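PDB 2WB7: PT26-6P from Thermococcus sp., which is of unknown function but is encoded by a family of euryarchaeal mobile elements and carries two immunoglobulin-like domains and a helical domain. Local coordinates for residues K154-S159 and K258-L263; S264-I269 and I373-E378; M128-P133 and T161-R166. One frame throughout, in Å; residues are numbered along the deposited sequence.

Contact 1 of 3, residues K154-S159 and K258-L263; sequences KIWNTS and KYAGAL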
ATOM      1  N   LYS A 154      -4.079   8.176  12.768  1.00 41.87           N
ATOM      2  CA  LYS A 154      -3.232   9.214  12.227  1.00 42.17           C
ATOM      3  C   LYS A 154      -2.524   8.715  10.984  1.00 41.67           C
ATOM      4  O   LYS A 154      -2.356   9.446  10.007  1.00 41.85           O
ATOM      5  CB  LYS A 154      -2.219   9.643  13.276  1.00 42.54           C
ATOM      6  CG  LYS A 154      -1.613  10.973  12.989  1.00 45.05           C
ATOM      7  CD  LYS A 154      -0.668  11.383  14.096  1.00 48.71           C
ATOM      8  CE  LYS A 154      -0.050  12.740  13.785  1.00 50.72           C
ATOM      9  NZ  LYS A 154       0.978  13.066  14.815  1.00 51.85           N
ATOM     10  N   ILE A 155      -2.120   7.453  11.013  1.00 41.22           N
ATOM     11  CA  ILE A 155      -1.433   6.863   9.864  1.00 40.43           C
ATOM     12  C   ILE A 155      -2.234   7.032   8.580  1.00 40.86           C
ATOM     13  O   ILE A 155      -1.693   7.434   7.557  1.00 40.83           O
ATOM     14  CB  ILE A 155      -1.131   5.380  10.093  1.00 39.64           C
ATOM     15  CG1 ILE A 155      -0.073   5.242  11.190  1.00 38.48           C
ATOM     16  CG2 ILE A 155      -0.671   4.746   8.812  1.00 38.51           C
ATOM     17  CD1 ILE A 155       0.081   3.867  11.731  1.00 36.87           C
ATOM     18  N   TRP A 156      -3.530   6.736   8.641  1.00 41.34           N
ATOM     19  CA  TRP A 156      -4.364   6.735   7.442  1.00 41.61           C
ATOM     20  C   TRP A 156      -4.952   8.094   7.120  1.00 42.54           C
ATOM     21  O   TRP A 156      -5.565   8.256   6.068  1.00 42.60           O
ATOM     22  CB  TRP A 156      -5.486   5.700   7.569  1.00 41.02           C
ATOM     23  CG  TRP A 156      -4.976   4.424   8.103  1.00 39.69           C
ATOM     24  CD1 TRP A 156      -5.257   3.860   9.315  1.00 37.93           C
ATOM     25  CD2 TRP A 156      -4.034   3.558   7.465  1.00 38.07           C
ATOM     26  NE1 TRP A 156      -4.553   2.688   9.464  1.00 36.44           N
ATOM     27  CE2 TRP A 156      -3.797   2.481   8.339  1.00 36.74           C
ATOM     28  CE3 TRP A 156      -3.369   3.589   6.236  1.00 36.88           C
ATOM     29  CZ2 TRP A 156      -2.929   1.449   8.023  1.00 36.16           C
ATOM     30  CZ3 TRP A 156      -2.504   2.568   5.929  1.00 36.20           C
ATOM     31  CH2 TRP A 156      -2.289   1.512   6.818  1.00 35.66           C
ATOM     32  N   ASN A 157      -4.775   9.068   8.009  1.00 43.36           N
ATOM     33  CA  ASN A 157      -5.418  10.367   7.807  1.00 44.66           C
ATOM     34  C   ASN A 157      -4.459  11.533   7.535  1.00 45.08           C
ATOM     35  O   ASN A 157      -4.882  12.610   7.140  1.00 44.92           O
ATOM     36  CB  ASN A 157      -6.367  10.684   8.956  1.00 44.56           C
ATOM     37  CG  ASN A 157      -7.464   9.637   9.097  1.00 47.56           C
ATOM     38  OD1 ASN A 157      -7.720   9.125  10.198  1.00 50.44           O
ATOM     39  ND2 ASN A 157      -8.094   9.276   7.972  1.00 47.72           N
ATOM     40  N   THR A 158      -3.170  11.308   7.740  1.00 45.76           N
ATOM     41  CA  THR A 158      -2.202  12.344   7.487  1.00 46.68           C
ATOM     42  C   THR A 158      -1.994  12.498   5.992  1.00 47.76           C
ATOM     43  O   THR A 158      -1.924  11.517   5.258  1.00 47.89           O
ATOM     44  CB  THR A 158      -0.881  12.030   8.144  1.00 46.42           C
ATOM     45  OG1 THR A 158      -1.085  11.874   9.553  1.00 46.90           O
ATOM     46  CG2 THR A 158       0.076  13.150   7.899  1.00 46.11           C
ATOM     47  N   SER A 159      -1.900  13.741   5.538  1.00 49.04           N
ATOM     48  CA  SER A 159      -1.731  14.022   4.118  1.00 50.00           C
ATOM     49  C   SER A 159      -0.306  14.395   3.796  1.00 50.46           C
ATOM     50  O   SER A 159       0.468  14.780   4.672  1.00 50.45           O
ATOM     51  CB  SER A 159      -2.630  15.172   3.683  1.00 49.95           C
ATOM     52  OG  SER A 159      -3.984  14.803   3.804  1.00 51.54           O
ATOM     53  N   LYS A 258      -3.904  -2.167   2.824  1.00 32.95           N
ATOM     54  CA  LYS A 258      -4.013  -0.724   2.805  1.00 32.83           C
ATOM     55  C   LYS A 258      -2.619  -0.168   3.124  1.00 32.32           C
ATOM     56  O   LYS A 258      -1.990  -0.591   4.086  1.00 32.00           O
ATOM     57  CB  LYS A 258      -5.008  -0.292   3.872  1.00 33.26           C
ATOM     58  CG  LYS A 258      -5.729   1.013   3.587  1.00 35.73           C
ATOM     59  CD  LYS A 258      -6.201   1.672   4.880  1.00 40.62           C
ATOM     60  CE  LYS A 258      -6.486   0.652   6.002  1.00 43.54           C
ATOM     61  NZ  LYS A 258      -6.832   1.316   7.329  1.00 44.96           N
ATOM     62  N   TYR A 259      -2.123   0.761   2.313  1.00 32.06           N
ATOM     63  CA  TYR A 259      -0.752   1.255   2.472  1.00 31.72           C
ATOM     64  C   TYR A 259      -0.696   2.721   2.857  1.00 31.66           C
ATOM     65  O   TYR A 259      -1.540   3.494   2.426  1.00 31.66           O
ATOM     66  CB  TYR A 259       0.025   1.114   1.167  1.00 31.68           C
ATOM     67  CG  TYR A 259       0.241  -0.294   0.681  1.00 31.44           C
ATOM     68  CD1 TYR A 259      -0.553  -0.822  -0.328  1.00 32.00           C
ATOM     69  CD2 TYR A 259       1.258  -1.081   1.207  1.00 30.29           C
ATOM     70  CE1 TYR A 259      -0.353  -2.115  -0.787  1.00 33.18           C
ATOM     71  CE2 TYR A 259       1.468  -2.364   0.765  1.00 30.79           C
ATOM     72  CZ  TYR A 259       0.667  -2.878  -0.241  1.00 32.73           C
ATOM     73  OH  TYR A 259       0.862  -4.162  -0.699  1.00 33.56           O
ATOM     74  N   ALA A 260       0.316   3.095   3.643  1.00 31.35           N
ATOM     75  CA  ALA A 260       0.670   4.491   3.857  1.00 31.74           C
ATOM     76  C   ALA A 260       2.193   4.593   3.937  1.00 32.19           C
ATOM     77  O   ALA A 260       2.847   3.657   4.398  1.00 32.56           O
ATOM     78  CB  ALA A 260       0.036   5.026   5.131  1.00 31.62           C
ATOM     79  N   GLY A 261       2.764   5.714   3.503  1.00 32.05           N
ATOM     80  CA  GLY A 261       4.211   5.875   3.581  1.00 31.82           C
ATOM     81  C   GLY A 261       4.954   5.818   2.253  1.00 31.88           C
ATOM     82  O   GLY A 261       4.469   6.312   1.245  1.00 31.48           O
ATOM     83  N   ALA A 262       6.138   5.211   2.261  1.00 32.10           N
ATOM     84  CA  ALA A 262       7.032   5.244   1.111  1.00 32.63           C
ATOM     85  C   ALA A 262       6.783   4.088   0.142  1.00 33.06           C
ATOM     86  O   ALA A 262       7.682   3.310  -0.170  1.00 33.03           O
ATOM     87  CB  ALA A 262       8.472   5.242   1.585  1.00 32.31           C
ATOM     88  N   LEU A 263       5.564   3.993  -0.359  1.00 33.76           N
ATOM     89  CA  LEU A 263       5.192   2.842  -1.168  1.00 34.68           C
ATOM     90  C   LEU A 263       5.967   2.751  -2.479  1.00 35.32           C
ATOM     91  O   LEU A 263       6.126   1.661  -3.029  1.00 35.75           O
ATOM     92  CB  LEU A 263       3.685   2.810  -1.435  1.00 34.61           C
ATOM     93  CG  LEU A 263       3.151   1.536  -2.097  1.00 34.52           C
ATOM     94  CD1 LEU A 263       3.351   0.297  -1.218  1.00 33.89           C
ATOM     95  CD2 LEU A 263       1.669   1.728  -2.426  1.00 34.42           C
TER
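Lys258 lays its side chain over the indole of Trp156, which sits near the end of helix 149-157. CG stands anti to the backbone N (chi1 -152°), sending the chain out toward the helix, and a bend at chi3 then turns its last atoms along the ring system. Lys258 CD comes 3.9 Å from the centroid of the Trp156 six-membered ring, over its face, which meets the definition of a CH-pi contact. Lys258 NZ then lies 3.3 Å from the centroid of the five-membered ring of Trp156 and just 8° off its normal, an almost vertical cation-pi approach. The separation of 3.4 Å between Lys258 NZ and Trp156 NE1 is not a hydrogen bond, because both are donors; the ammonium group meets the pi face instead. Glu378, on the adjoining strand, adds a long and weak ion pair to the same nitrogen.

Strand 253-261 belongs to the antiparallel sheet of the second immunoglobulin-like domain, whereas the helix falls in the range of the first, so the packing joins the two regions directly. At Tyr259 the side chain points away from the helix, and its OH is hydrogen-bonded to Ile268 O. What this residue offers Trp156 is its backbone: Tyr259 C lies 3.6 Å from Trp156 CZ3, at the ring edge.

Ala260 turns its CB toward the helix, obliquely 3.6 Å from Trp156 CZ3, and the same methyl is 3.8 Å from Ile155 CG2. That Ile155 branch stands 3.7 Å above the indole plane, on the face opposite Lys258, so the ring is held between a methyl and an ammonium. Tyr152 adds an edge-to-face contact to the same indole. Beyond Ala260 the chain departs from the helix through an inverse gamma turn centred on Ala262.

Contact 2 of 3, residues S264-I269 and I373-E378; sequences SDFIII and IWLAAE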
ATOM      1  N   SER A 264       6.444   3.890  -2.979  1.00 35.46           N
ATOM      2  CA  SER A 264       7.243   3.891  -4.200  1.00 35.30           C
ATOM      3  C   SER A 264       8.624   3.282  -3.963  1.00 35.26           C
ATOM      4  O   SER A 264       9.251   2.774  -4.886  1.00 35.19           O
ATOM      5  CB  SER A 264       7.394   5.311  -4.721  1.00 35.15           C
ATOM      6  OG  SER A 264       6.145   5.863  -5.100  1.00 35.79           O
ATOM      7  N   ASP A 265       9.104   3.341  -2.729  1.00 35.17           N
ATOM      8  CA  ASP A 265      10.458   2.881  -2.427  1.00 35.34           C
ATOM      9  C   ASP A 265      10.527   1.374  -2.192  1.00 35.77           C
ATOM     10  O   ASP A 265      11.428   0.705  -2.708  1.00 35.85           O
ATOM     11  CB  ASP A 265      11.017   3.615  -1.213  1.00 35.04           C
ATOM     12  CG  ASP A 265      11.031   5.124  -1.402  1.00 35.14           C
ATOM     13  OD1 ASP A 265      10.910   5.572  -2.568  1.00 34.41           O
ATOM     14  OD2 ASP A 265      11.152   5.856  -0.393  1.00 34.07           O
ATOM     15  N   PHE A 266       9.586   0.850  -1.403  1.00 35.92           N
ATOM     16  CA  PHE A 266       9.479  -0.586  -1.168  1.00 36.06           C
ATOM     17  C   PHE A 266       8.055  -0.992  -0.833  1.00 35.65           C
ATOM     18  O   PHE A 266       7.214  -0.143  -0.551  1.00 36.05           O
ATOM     19  CB  PHE A 266      10.448  -1.053  -0.079  1.00 36.47           C
ATOM     20  CG  PHE A 266      10.179  -0.471   1.283  1.00 38.62           C
ATOM     21  CD1 PHE A 266       9.609  -1.239   2.273  1.00 40.78           C
ATOM     22  CD2 PHE A 266      10.521   0.835   1.584  1.00 40.36           C
ATOM     23  CE1 PHE A 266       9.377  -0.701   3.534  1.00 42.62           C
ATOM     24  CE2 PHE A 266      10.295   1.367   2.834  1.00 40.70           C
ATOM     25  CZ  PHE A 266       9.725   0.608   3.809  1.00 41.43           C
ATOM     26  N   ILE A 267       7.776  -2.286  -0.885  1.00 34.93           N
ATOM     27  CA  ILE A 267       6.410  -2.754  -0.700  1.00 34.72           C
ATOM     28  C   ILE A 267       6.340  -3.934   0.249  1.00 34.29           C
ATOM     29  O   ILE A 267       7.339  -4.600   0.527  1.00 34.35           O
ATOM     30  CB  ILE A 267       5.751  -3.154  -2.029  1.00 34.77           C
ATOM     31  CG1 ILE A 267       6.182  -4.562  -2.441  1.00 36.33           C
ATOM     32  CG2 ILE A 267       6.119  -2.181  -3.123  1.00 35.24           C
ATOM     33  CD1 ILE A 267       5.740  -4.949  -3.848  1.00 38.34           C
ATOM     34  N   ILE A 268       5.150  -4.166   0.775  1.00 33.75           N
ATOM     35  CA  ILE A 268       4.900  -5.326   1.592  1.00 33.23           C
ATOM     36  C   ILE A 268       3.764  -6.117   0.967  1.00 33.29           C
ATOM     37  O   ILE A 268       2.682  -5.568   0.699  1.00 33.58           O
ATOM     38  CB  ILE A 268       4.526  -4.931   3.017  1.00 33.12           C
ATOM     39  CG1 ILE A 268       5.702  -4.231   3.697  1.00 32.99           C
ATOM     40  CG2 ILE A 268       4.084  -6.153   3.810  1.00 32.25           C
ATOM     41  CD1 ILE A 268       5.428  -3.882   5.161  1.00 33.42           C
ATOM     42  N   ILE A 269       4.008  -7.399   0.709  1.00 32.63           N
ATOM     43  CA  ILE A 269       2.932  -8.276   0.267  1.00 32.24           C
ATOM     44  C   ILE A 269       2.507  -9.134   1.454  1.00 32.24           C
ATOM     45  O   ILE A 269       3.363  -9.600   2.226  1.00 32.26           O
ATOM     46  CB  ILE A 269       3.355  -9.176  -0.908  1.00 32.09           C
ATOM     47  CG1 ILE A 269       3.578  -8.336  -2.158  1.00 31.69           C
ATOM     48  CG2 ILE A 269       2.288 -10.210  -1.180  1.00 31.91           C
ATOM     49  CD1 ILE A 269       2.460  -7.353  -2.425  1.00 31.56           C
ATOM     50  N   ILE A 373      12.868   6.421   5.698  1.00 36.32           N
ATOM     51  CA  ILE A 373      11.563   6.178   5.101  1.00 35.40           C
ATOM     52  C   ILE A 373      10.812   5.136   5.911  1.00 35.27           C
ATOM     53  O   ILE A 373      11.433   4.311   6.608  1.00 35.85           O
ATOM     54  CB  ILE A 373      11.671   5.699   3.659  1.00 35.14           C
ATOM     55  CG1 ILE A 373      12.687   4.568   3.561  1.00 34.48           C
ATOM     56  CG2 ILE A 373      12.058   6.856   2.751  1.00 35.00           C
ATOM     57  CD1 ILE A 373      12.742   3.953   2.202  1.00 34.47           C
ATOM     58  N   TRP A 374       9.483   5.183   5.837  1.00 33.94           N
ATOM     59  CA  TRP A 374       8.657   4.236   6.547  1.00 32.87           C
ATOM     60  C   TRP A 374       7.529   3.746   5.660  1.00 32.42           C
ATOM     61  O   TRP A 374       7.112   4.437   4.724  1.00 32.04           O
ATOM     62  CB  TRP A 374       8.085   4.868   7.818  1.00 33.05           C
ATOM     63  CG  TRP A 374       7.133   5.997   7.563  1.00 31.53           C
ATOM     64  CD1 TRP A 374       7.450   7.306   7.402  1.00 30.70           C
ATOM     65  CD2 TRP A 374       5.710   5.906   7.428  1.00 29.77           C
ATOM     66  NE1 TRP A 374       6.311   8.043   7.192  1.00 30.10           N
ATOM     67  CE2 TRP A 374       5.231   7.207   7.199  1.00 28.69           C
ATOM     68  CE3 TRP A 374       4.796   4.846   7.470  1.00 29.22           C
ATOM     69  CZ2 TRP A 374       3.883   7.485   7.016  1.00 28.19           C
ATOM     70  CZ3 TRP A 374       3.448   5.127   7.290  1.00 27.89           C
ATOM     71  CH2 TRP A 374       3.008   6.435   7.069  1.00 27.77           C
ATOM     72  N   LEU A 375       7.050   2.542   5.960  1.00 31.86           N
ATOM     73  CA  LEU A 375       5.865   1.996   5.306  1.00 31.24           C
ATOM     74  C   LEU A 375       4.934   1.358   6.335  1.00 31.23           C
ATOM     75  O   LEU A 375       5.380   0.732   7.318  1.00 31.07           O
ATOM     76  CB  LEU A 375       6.238   0.969   4.242  1.00 31.02           C
ATOM     77  CG  LEU A 375       5.071   0.471   3.379  1.00 30.24           C
ATOM     78  CD1 LEU A 375       4.643   1.519   2.403  1.00 28.74           C
ATOM     79  CD2 LEU A 375       5.484  -0.769   2.615  1.00 31.17           C
ATOM     80  N   ALA A 376       3.640   1.545   6.119  1.00 30.56           N
ATOM     81  CA  ALA A 376       2.636   0.875   6.920  1.00 30.27           C
ATOM     82  C   ALA A 376       1.742   0.142   5.945  1.00 29.98           C
ATOM     83  O   ALA A 376       1.364   0.692   4.909  1.00 29.96           O
ATOM     84  CB  ALA A 376       1.833   1.882   7.744  1.00 30.25           C
ATOM     85  N   ALA A 377       1.425  -1.103   6.256  1.00 29.30           N
ATOM     86  CA  ALA A 377       0.584  -1.890   5.374  1.00 29.18           C
ATOM     87  C   ALA A 377      -0.309  -2.723   6.251  1.00 29.17           C
ATOM     88  O   ALA A 377       0.173  -3.462   7.118  1.00 29.51           O
ATOM     89  CB  ALA A 377       1.424  -2.787   4.472  1.00 28.95           C
ATOM     90  N   GLU A 378      -1.612  -2.585   6.050  1.00 28.95           N
ATOM     91  CA  GLU A 378      -2.569  -3.316   6.858  1.00 29.14           C
ATOM     92  C   GLU A 378      -3.358  -4.304   5.994  1.00 28.83           C
ATOM     93  O   GLU A 378      -4.109  -3.901   5.106  1.00 28.67           O
ATOM     94  CB  GLU A 378      -3.493  -2.352   7.602  1.00 28.96           C
ATOM     95  CG  GLU A 378      -4.701  -3.031   8.199  1.00 30.86           C
ATOM     96  CD  GLU A 378      -5.582  -2.102   9.024  1.00 32.24           C
ATOM     97  OE1 GLU A 378      -5.245  -0.908   9.161  1.00 32.49           O
ATOM     98  OE2 GLU A 378      -6.615  -2.578   9.545  1.00 32.78           O
TER
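Within the antiparallel sheet of the second immunoglobulin-like domain, Phe266 and Ile268 of strand 266-272 pack against Ile373, Leu375 and Ala377 of strand 370-379. Strand 253-261 lies between these two in sheet order, yet their short axes approach to 7.7 Å and run 23° from parallel. That the two strands face each other although a strand lies between them in sheet order is consistent with a sheet that curls here.

The end of the Phe266 ring swings across because CG sits between the backbone N and the carbonyl carbon (chi1 64°). Phe266 CE2 meets Ile373 CD1 at 3.6 Å, with that methyl at the ring edge. Further round, Phe266 CZ is 3.5 Å from Leu375 CB, an approach that is neither face-on nor edge-on. The ring therefore occupies the notch between two side chains two residues apart on the facing strand. With an alanine here the ring would be gone, which would probably open a gap between Ile373 and Leu375, leaving the Ile373 CD1 arm and Leu375 CB without their aromatic neighbour.

Leu375 answers from the other strand. CG anti to the backbone N (chi1 -173°) brings Leu375 CD2 to 3.6 Å from Ile268 CG1 and 4.0 Å from Ile267 CA, passing alongside Phe266. The two rows of side chains slide past each other between the strands, and Val359 of strand 350-364 touches both Phe266 and Ile268. Ile267 and Ile269 point the other way, onto helix 21-34.

At one end of the row Ala377 CB packs against Ile268 CB at 4.0 Å, the short side chain matching a closer backbone approach. At the other end Asp265 OD2 lies 3.4 Å from Ile373 CG2; this buried oxygen takes its hydrogen bond from Ala66 N.

Contact 3 of 3, residues M128-P133 and T161-R166; sequences MKAPDP and THFEIR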
HETATM    1  N   MSE A 128      15.558  12.857  -3.189  1.00 43.97           N
HETATM    2  CA  MSE A 128      14.885  13.841  -2.335  1.00 44.48           C
HETATM    3  C   MSE A 128      13.644  13.275  -1.612  1.00 44.61           C
HETATM    4  O   MSE A 128      13.254  12.115  -1.798  1.00 44.87           O
HETATM    5  CB  MSE A 128      14.514  15.090  -3.144  1.00 44.42           C
HETATM    6  CG  MSE A 128      15.728  15.870  -3.683  1.00 45.66           C
HETATM    7 SE   MSE A 128      16.672  17.031  -2.380  1.00 47.31          SE
HETATM    8  CE  MSE A 128      18.481  16.529  -2.854  1.00 46.53           C
ATOM      9  N   LYS A 129      13.025  14.108  -0.787  1.00 44.41           N
ATOM     10  CA  LYS A 129      11.843  13.703  -0.050  1.00 43.76           C
ATOM     11  C   LYS A 129      11.113  14.907   0.552  1.00 43.88           C
ATOM     12  O   LYS A 129      11.737  15.805   1.130  1.00 43.87           O
ATOM     13  CB  LYS A 129      12.247  12.721   1.044  1.00 43.49           C
ATOM     14  CG  LYS A 129      11.080  12.124   1.800  1.00 42.86           C
ATOM     15  CD  LYS A 129      11.533  11.388   3.058  1.00 41.69           C
ATOM     16  CE  LYS A 129      10.321  10.907   3.842  1.00 41.28           C
ATOM     17  NZ  LYS A 129      10.663  10.540   5.234  1.00 40.03           N
ATOM     18  N   ALA A 130       9.792  14.922   0.409  1.00 43.85           N
ATOM     19  CA  ALA A 130       8.961  15.970   0.989  1.00 44.14           C
ATOM     20  C   ALA A 130       8.948  15.937   2.523  1.00 44.52           C
ATOM     21  O   ALA A 130       9.509  15.021   3.138  1.00 44.79           O
ATOM     22  CB  ALA A 130       7.551  15.857   0.452  1.00 44.02           C
ATOM     23  N   PRO A 131       8.309  16.943   3.157  1.00 44.80           N
ATOM     24  CA  PRO A 131       8.121  16.910   4.610  1.00 45.04           C
ATOM     25  C   PRO A 131       7.332  15.663   5.062  1.00 45.12           C
ATOM     26  O   PRO A 131       6.377  15.245   4.390  1.00 45.28           O
ATOM     27  CB  PRO A 131       7.318  18.193   4.890  1.00 45.18           C
ATOM     28  CG  PRO A 131       7.645  19.098   3.766  1.00 44.67           C
ATOM     29  CD  PRO A 131       7.784  18.189   2.570  1.00 44.71           C
ATOM     30  N   ASP A 132       7.733  15.089   6.194  1.00 44.87           N
ATOM     31  CA  ASP A 132       7.175  13.832   6.665  1.00 44.60           C
ATOM     32  C   ASP A 132       6.890  13.874   8.165  1.00 44.27           C
ATOM     33  O   ASP A 132       7.766  13.578   8.974  1.00 44.33           O
ATOM     34  CB  ASP A 132       8.169  12.711   6.365  1.00 45.02           C
ATOM     35  CG  ASP A 132       7.562  11.329   6.489  1.00 44.97           C
ATOM     36  OD1 ASP A 132       6.483  11.182   7.096  1.00 46.95           O
ATOM     37  OD2 ASP A 132       8.172  10.387   5.966  1.00 45.12           O
ATOM     38  N   PRO A 133       5.647  14.204   8.534  1.00 43.89           N
ATOM     39  CA  PRO A 133       5.197  14.357   9.911  1.00 43.74           C
ATOM     40  C   PRO A 133       5.189  13.060  10.730  1.00 43.88           C
ATOM     41  O   PRO A 133       5.508  13.094  11.926  1.00 44.39           O
ATOM     42  CB  PRO A 133       3.767  14.875   9.762  1.00 43.88           C
ATOM     43  CG  PRO A 133       3.574  15.181   8.322  1.00 43.91           C
ATOM     44  CD  PRO A 133       4.548  14.356   7.573  1.00 43.89           C
ATOM     45  N   THR A 161       2.592  16.746   2.389  1.00 53.49           N
ATOM     46  CA  THR A 161       2.846  18.181   2.507  1.00 54.36           C
ATOM     47  C   THR A 161       3.209  18.818   1.166  1.00 54.65           C
ATOM     48  O   THR A 161       3.787  18.160   0.298  1.00 55.11           O
ATOM     49  CB  THR A 161       4.015  18.447   3.460  1.00 54.66           C
ATOM     50  OG1 THR A 161       3.821  17.737   4.703  1.00 55.26           O
ATOM     51  CG2 THR A 161       4.158  19.947   3.707  1.00 54.97           C
ATOM     52  N   HIS A 162       2.869  20.096   1.003  1.00 54.87           N
ATOM     53  CA  HIS A 162       3.263  20.877  -0.181  1.00 54.92           C
ATOM     54  C   HIS A 162       4.732  21.288  -0.087  1.00 54.48           C
ATOM     55  O   HIS A 162       5.187  21.694   0.977  1.00 54.62           O
ATOM     56  CB  HIS A 162       2.404  22.141  -0.304  1.00 55.25           C
ATOM     57  CG  HIS A 162       1.083  21.917  -0.972  1.00 56.81           C
ATOM     58  ND1 HIS A 162       0.092  22.874  -1.007  1.00 57.86           N
ATOM     59  CD2 HIS A 162       0.588  20.837  -1.624  1.00 58.82           C
ATOM     60  CE1 HIS A 162      -0.951  22.400  -1.668  1.00 58.36           C
ATOM     61  NE2 HIS A 162      -0.674  21.168  -2.059  1.00 58.91           N
ATOM     62  N   PHE A 163       5.465  21.198  -1.192  1.00 54.14           N
ATOM     63  CA  PHE A 163       6.893  21.530  -1.202  1.00 53.79           C
ATOM     64  C   PHE A 163       7.351  21.873  -2.625  1.00 53.51           C
ATOM     65  O   PHE A 163       6.614  21.650  -3.589  1.00 53.16           O
ATOM     66  CB  PHE A 163       7.718  20.340  -0.704  1.00 53.77           C
ATOM     67  CG  PHE A 163       7.783  19.211  -1.694  1.00 53.77           C
ATOM     68  CD1 PHE A 163       8.885  19.061  -2.532  1.00 53.24           C
ATOM     69  CD2 PHE A 163       6.726  18.316  -1.815  1.00 52.57           C
ATOM     70  CE1 PHE A 163       8.935  18.030  -3.464  1.00 52.08           C
ATOM     71  CE2 PHE A 163       6.772  17.291  -2.744  1.00 52.00           C
ATOM     72  CZ  PHE A 163       7.880  17.147  -3.567  1.00 51.71           C
ATOM     73  N   GLU A 164       8.568  22.409  -2.740  1.00 53.11           N
ATOM     74  CA  GLU A 164       9.200  22.649  -4.029  1.00 52.81           C
ATOM     75  C   GLU A 164      10.683  22.342  -3.942  1.00 52.44           C
ATOM     76  O   GLU A 164      11.270  22.378  -2.863  1.00 52.42           O
ATOM     77  CB  GLU A 164       9.006  24.103  -4.478  1.00 52.98           C
ATOM     78  CG  GLU A 164       7.556  24.533  -4.681  1.00 53.32           C
ATOM     79  CD  GLU A 164       6.961  24.001  -5.965  1.00 54.87           C
ATOM     80  OE1 GLU A 164       7.740  23.542  -6.822  1.00 56.16           O
ATOM     81  OE2 GLU A 164       5.720  24.042  -6.124  1.00 56.19           O
ATOM     82  N   ILE A 165      11.286  22.036  -5.082  1.00 52.11           N
ATOM     83  CA  ILE A 165      12.727  21.873  -5.156  1.00 51.96           C
ATOM     84  C   ILE A 165      13.390  23.109  -5.767  1.00 52.17           C
ATOM     85  O   ILE A 165      12.903  23.686  -6.739  1.00 52.02           O
ATOM     86  CB  ILE A 165      13.118  20.638  -5.983  1.00 51.77           C
ATOM     87  CG1 ILE A 165      12.441  19.393  -5.420  1.00 51.72           C
ATOM     88  CG2 ILE A 165      14.630  20.451  -5.985  1.00 51.28           C
ATOM     89  CD1 ILE A 165      12.727  18.148  -6.225  1.00 52.04           C
ATOM     90  N   ARG A 166      14.505  23.526  -5.194  1.00 52.46           N
ATOM     91  CA  ARG A 166      15.266  24.575  -5.839  1.00 52.94           C
ATOM     92  C   ARG A 166      16.764  24.265  -5.926  1.00 52.93           C
ATOM     93  O   ARG A 166      17.338  23.563  -5.074  1.00 52.58           O
ATOM     94  CB  ARG A 166      14.970  25.951  -5.221  1.00 53.37           C
ATOM     95  CG  ARG A 166      15.699  26.286  -3.927  1.00 54.50           C
ATOM     96  CD  ARG A 166      15.670  27.814  -3.694  1.00 57.06           C
ATOM     97  NE  ARG A 166      14.322  28.405  -3.746  1.00 57.56           N
ATOM     98  CZ  ARG A 166      13.791  29.166  -2.783  1.00 56.65           C
ATOM     99  NH1 ARG A 166      14.485  29.434  -1.682  1.00 55.93           N
ATOM    100  NH2 ARG A 166      12.567  29.664  -2.915  1.00 55.27           N
TER
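Phe163 meets Ala130 and Pro131 in succession along its side chain. At the root, Phe163 CB lies 3.9 Å from Pro131 CD, so the pyrrolidine ring packs beside the start of the side chain. CG is placed between the backbone N and the carbonyl carbon (chi1 72°), and this rotation turns the ring so that a face looks at Ala130. Along the ring, Phe163 CD2 comes 3.4 Å from Ala130 CB, and CE2 follows at 3.6 Å from the same methyl. Ala130 CB sits 3.9 Å from the centroid of the Phe163 ring and 30° off its normal, a CH-pi contact displaced toward the CD2-CE2 side. The Phe163 side chain also touches Val94 of strand 85-96 and Phe67 of strand 66-75.

These neighbours place the contact in the first immunoglobulin-like domain. Strand 120-129, from which Ala130 follows, pairs with 66-75 in a mixed sheet, whereas 163-178 pairs with 85-96 in a separate antiparallel one. Phe163 therefore touches strands of both sheets, and the contact joins the chain leaving the first to the chain entering the second.

Pro131 also meets Thr161, the two side chains lying aslant. The branches of Thr161 divide the proline between them: OG1 is 3.5 Å from Pro131 CB, while CG2 lies 3.6 Å from Pro131 CG. Both are van der Waals contacts. Pro133 makes only a marginal approach to the same hydroxyl.

The loop carrying Ala130 and Pro131 is tied across its own back by a salt bridge. Lys129 NZ donates to Asp132 OD2 at 2.6 Å, using the anti lone pair of that oxygen, and both residues set out with their CB directed away from segment 161-166. Lys129 NZ has a second acceptor in Pro372 O.

Followed from the N terminus, the chain first meets contact 3, which closes a loop from 128-133 to 161-166 that holds helices 135-144 and 149-157. Contact 1 starts inside that loop, at 154-159, and ends at 258-263, so the two cross. Contact 2 opens directly afterwards, at 264-269, and closes at 373-378, in series with both. Contact 1 thereby links the two immunoglobulin-like regions, while contacts 3 and 2 work within the first and second respectively. Trp374 ties all three neighbourhoods: its NE1 is probably hydrogen-bonded to Asp132 OD1 (3.1 Å), and its O probably accepts from Ala262 N (2.8 Å).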